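Local coordinates for ABC transporter, substrate binding protein (Aeropyrum pernix, PDB 3EAF) that probably captures a solute outside the membrane and delivers it to an ABC transporter, and binds a magnesium ion, at residues 348-356 with 365-375. Residues are numbered along the deposited sequence; the frame is centred on the assembly and turned at random.
Sequences AYRKVFIIK and LMGKFEAPSQV
Arg-350 lays its guanidinium against the chain that runs on past strand 365-369. NH1 makes a salt bridge of 2.7 Å to OE2 of Glu-370, met on the anti side of a carboxylate whose plane stands 56° from the guanidinium. The same nitrogen bonds the backbone O of Ala-371, which sits near the guanidinium plane, while NH2 donates to Pro-372 O at 3.2 Å from above the carbonyl plane. Val-375 N reaches that oxygen from its opposite face, closing the type I turn Pro-372 to Val-375. The bend at chi3 (82°) swings the arginine head round to these carbonyls. A leucine at Arg-350 would probably leave Glu-370 without its charged mate and the carbonyls of Ala-371 and Pro-372 without a side-chain donor.

Further along, Val-352 and Phe-369 pair regularly, N to O 2.9 Å and O to N 2.8 Å. A beta bulge then breaks the ladder: Met-366 and Gly-367 both stand opposite Ile-354, whose N donates to Gly-367 O and whose O accepts from Met-366 N. On one face Lys-368 runs extended beside the Phe-353 ring, CE 3.6 Å from CE1, and its NZ goes on to Ala-336 O. On the other, Ile-354 sets CG1 3.5 Å from CD2 of Phe-369.

This is an antiparallel beta hairpin at the edge of a mixed sheet, in one of the two alpha/beta lobes of a periplasmic binding protein fold.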
loop_
_atom_site.group_PDB
_atom_site.type_symbol
_atom_site.label_atom_id
_atom_site.label_comp_id
_atom_site.label_asym_id
_atom_site.label_seq_id
_atom_site.Cartn_x
_atom_site.Cartn_y
_atom_site.Cartn_z
ATOM N N ALA A 348 8.971 8.419 -0.249
ATOM C CA ALA A 348 9.348 8.171 1.150
ATOM C C ALA A 348 10.670 7.422 1.285
ATOM O O ALA A 348 11.504 7.766 2.129
ATOM C CB ALA A 348 8.225 7.430 1.884
ATOM N N TYR A 349 10.832 6.394 0.449
ATOM C CA TYR A 349 12.028 5.547 0.378
ATOM C C TYR A 349 11.829 4.613 -0.807
ATOM O O TYR A 349 10.787 4.677 -1.465
ATOM C CB TYR A 349 12.281 4.772 1.688
ATOM C CG TYR A 349 11.125 3.927 2.189
ATOM C CD1 TYR A 349 11.048 2.566 1.888
ATOM C CD2 TYR A 349 10.122 4.482 2.984
ATOM C CE1 TYR A 349 9.989 1.780 2.356
ATOM C CE2 TYR A 349 9.064 3.714 3.450
ATOM C CZ TYR A 349 9.002 2.363 3.130
ATOM O OH TYR A 349 7.951 1.603 3.585
ATOM N N ARG A 350 12.809 3.760 -1.100
ATOM C CA ARG A 350 12.734 2.927 -2.309
ATOM C C ARG A 350 12.670 1.419 -2.058
ATOM O O ARG A 350 12.061 0.684 -2.842
ATOM C CB ARG A 350 13.900 3.228 -3.261
ATOM C CG ARG A 350 13.879 4.620 -3.867
ATOM C CD ARG A 350 15.025 4.837 -4.851
ATOM N NE ARG A 350 14.759 4.294 -6.189
ATOM C CZ ARG A 350 15.436 3.290 -6.755
ATOM N NH1 ARG A 350 16.429 2.685 -6.104
ATOM N NH2 ARG A 350 15.123 2.889 -7.984
ATOM N N LYS A 351 13.301 0.948 -0.989
ATOM C CA LYS A 351 13.432 -0.501 -0.815
ATOM C C LYS A 351 12.183 -1.161 -0.223
ATOM O O LYS A 351 11.334 -0.495 0.366
ATOM C CB LYS A 351 14.700 -0.870 -0.039
ATOM C CG LYS A 351 14.737 -0.449 1.411
ATOM C CD LYS A 351 16.089 -0.839 2.032
ATOM C CE LYS A 351 17.213 0.088 1.577
ATOM N NZ LYS A 351 18.470 -0.146 2.371
ATOM N N VAL A 352 12.079 -2.472 -0.427
ATOM C CA VAL A 352 10.943 -3.263 0.042
ATOM C C VAL A 352 11.406 -4.592 0.612
ATOM O O VAL A 352 12.525 -5.028 0.341
ATOM C CB VAL A 352 9.920 -3.549 -1.092
ATOM C CG1 VAL A 352 9.246 -2.266 -1.542
ATOM C CG2 VAL A 352 10.574 -4.290 -2.272
ATOM N N PHE A 353 10.549 -5.216 1.416
ATOM C CA PHE A 353 10.744 -6.609 1.807
ATOM C C PHE A 353 10.146 -7.504 0.732
ATOM O O PHE A 353 9.174 -7.135 0.081
ATOM C CB PHE A 353 10.072 -6.918 3.148
ATOM C CG PHE A 353 10.599 -6.110 4.306
ATOM C CD1 PHE A 353 11.839 -6.406 4.879
ATOM C CD2 PHE A 353 9.841 -5.073 4.846
ATOM C CE1 PHE A 353 12.320 -5.667 5.975
ATOM C CE2 PHE A 353 10.311 -4.325 5.935
ATOM C CZ PHE A 353 11.559 -4.622 6.494
ATOM N N ILE A 354 10.735 -8.680 0.545
ATOM C CA ILE A 354 10.160 -9.698 -0.318
ATOM C C ILE A 354 9.851 -10.911 0.538
ATOM O O ILE A 354 10.681 -11.339 1.348
ATOM C CB ILE A 354 11.116 -10.086 -1.488
ATOM C CG1 ILE A 354 11.398 -8.876 -2.405
ATOM C CG2 ILE A 354 10.565 -11.297 -2.265
ATOM C CD1 ILE A 354 10.211 -8.374 -3.224
ATOM N N ILE A 355 8.658 -11.465 0.348
ATOM C CA ILE A 355 8.191 -12.598 1.133
ATOM C C ILE A 355 7.898 -13.753 0.194
ATOM O O ILE A 355 7.253 -13.569 -0.845
ATOM C CB ILE A 355 6.917 -12.235 1.975
ATOM C CG1 ILE A 355 7.213 -11.076 2.936
ATOM C CG2 ILE A 355 6.385 -13.438 2.747
ATOM C CD1 ILE A 355 6.995 -9.705 2.307
ATOM N N LYS A 356 8.383 -14.936 0.558
ATOM C CA LYS A 356 8.170 -16.130 -0.243
ATOM C C LYS A 356 7.107 -17.042 0.355
ATOM O O LYS A 356 7.089 -17.283 1.562
ATOM C CB LYS A 356 9.475 -16.917 -0.384
ATOM C CG LYS A 356 9.375 -18.157 -1.270
ATOM C CD LYS A 356 10.689 -18.900 -1.271
ATOM C CE LYS A 356 10.667 -20.116 -2.171
ATOM N NZ LYS A 356 11.953 -20.875 -2.015
ATOM N N LEU A 365 10.702 -14.887 4.930
ATOM C CA LEU A 365 11.225 -13.573 4.587
ATOM C C LEU A 365 12.519 -13.706 3.778
ATOM O O LEU A 365 13.478 -14.328 4.240
ATOM C CB LEU A 365 11.442 -12.727 5.852
ATOM C CG LEU A 365 11.929 -11.280 5.693
ATOM C CD1 LEU A 365 10.905 -10.414 4.955
ATOM C CD2 LEU A 365 12.263 -10.674 7.052
HETATM N N MSE A 366 12.534 -13.124 2.577
HETATM C CA MSE A 366 13.733 -13.107 1.730
HETATM C C MSE A 366 14.733 -12.023 2.118
HETATM O O MSE A 366 15.940 -12.212 1.946
HETATM C CB MSE A 366 13.375 -12.950 0.242
HETATM C CG MSE A 366 12.525 -14.070 -0.343
HETATM SE SE MSE A 366 13.379 -15.828 -0.290
HETATM C CE MSE A 366 12.805 -16.464 1.463
ATOM N N GLY A 367 14.236 -10.891 2.623
ATOM C CA GLY A 367 15.085 -9.739 2.946
ATOM C C GLY A 367 14.631 -8.449 2.279
ATOM O O GLY A 367 13.502 -8.362 1.782
ATOM N N LYS A 368 15.513 -7.447 2.276
ATOM C CA LYS A 368 15.230 -6.141 1.668
ATOM C C LYS A 368 15.858 -6.043 0.284
ATOM O O LYS A 368 17.033 -6.389 0.094
ATOM C CB LYS A 368 15.767 -4.992 2.524
ATOM C CG LYS A 368 15.155 -4.857 3.888
ATOM C CD LYS A 368 15.874 -3.786 4.682
ATOM C CE LYS A 368 15.214 -3.588 6.026
ATOM N NZ LYS A 368 15.911 -2.544 6.825
ATOM N N PHE A 369 15.072 -5.561 -0.674
ATOM C CA PHE A 369 15.515 -5.437 -2.061
ATOM C C PHE A 369 15.117 -4.102 -2.666
ATOM O O PHE A 369 14.112 -3.507 -2.278
ATOM C CB PHE A 369 14.987 -6.610 -2.892
ATOM C CG PHE A 369 15.524 -7.942 -2.446
ATOM C CD1 PHE A 369 16.748 -8.406 -2.921
ATOM C CD2 PHE A 369 14.818 -8.722 -1.535
ATOM C CE1 PHE A 369 17.258 -9.632 -2.497
ATOM C CE2 PHE A 369 15.319 -9.952 -1.101
ATOM C CZ PHE A 369 16.540 -10.407 -1.585
ATOM N N GLU A 370 15.925 -3.632 -3.609
ATOM C CA GLU A 370 15.731 -2.324 -4.223
ATOM C C GLU A 370 16.086 -2.382 -5.701
ATOM O O GLU A 370 17.050 -3.043 -6.087
ATOM C CB GLU A 370 16.606 -1.283 -3.517
ATOM C CG GLU A 370 16.190 0.163 -3.737
ATOM C CD GLU A 370 17.147 1.158 -3.101
ATOM O OE1 GLU A 370 17.896 0.772 -2.178
ATOM O OE2 GLU A 370 17.154 2.336 -3.520
ATOM N N ALA A 371 15.304 -1.688 -6.520
ATOM C CA ALA A 371 15.603 -1.541 -7.944
ATOM C C ALA A 371 16.919 -0.772 -8.128
ATOM O O ALA A 371 17.277 0.039 -7.263
ATOM C CB ALA A 371 14.462 -0.822 -8.644
ATOM N N PRO A 372 17.647 -1.027 -9.241
ATOM C CA PRO A 372 18.879 -0.274 -9.515
ATOM C C PRO A 372 18.670 1.228 -9.383
ATOM O O PRO A 372 17.603 1.744 -9.740
ATOM C CB PRO A 372 19.202 -0.629 -10.973
ATOM C CG PRO A 372 18.598 -1.975 -11.180
ATOM C CD PRO A 372 17.373 -2.039 -10.286
ATOM N N SER A 373 19.689 1.915 -8.881
ATOM C CA SER A 373 19.627 3.357 -8.641
ATOM C C SER A 373 19.318 4.172 -9.904
ATOM O O SER A 373 18.692 5.230 -9.825
ATOM C CB SER A 373 20.939 3.841 -8.021
ATOM O OG SER A 373 21.210 3.150 -6.810
ATOM N N GLN A 374 19.751 3.672 -11.057
ATOM C CA GLN A 374 19.647 4.418 -12.312
ATOM C C GLN A 374 18.250 4.347 -12.935
ATOM O O GLN A 374 17.947 5.083 -13.875
ATOM C CB GLN A 374 20.746 3.977 -13.305
ATOM C CG GLN A 374 20.782 2.465 -13.635
ATOM C CD GLN A 374 22.173 1.941 -14.032
ATOM O OE1 GLN A 374 23.072 2.704 -14.398
ATOM N NE2 GLN A 374 22.341 0.620 -13.966
ATOM N N VAL A 375 17.400 3.473 -12.396
ATOM C CA VAL A 375 16.052 3.260 -12.927
ATOM C C VAL A 375 15.075 4.173 -12.192
ATOM O O VAL A 375 14.798 3.983 -11.001
ATOM C CB VAL A 375 15.611 1.785 -12.793
ATOM C CG1 VAL A 375 14.241 1.574 -13.426
ATOM C CG2 VAL A 375 16.649 0.848 -13.416
#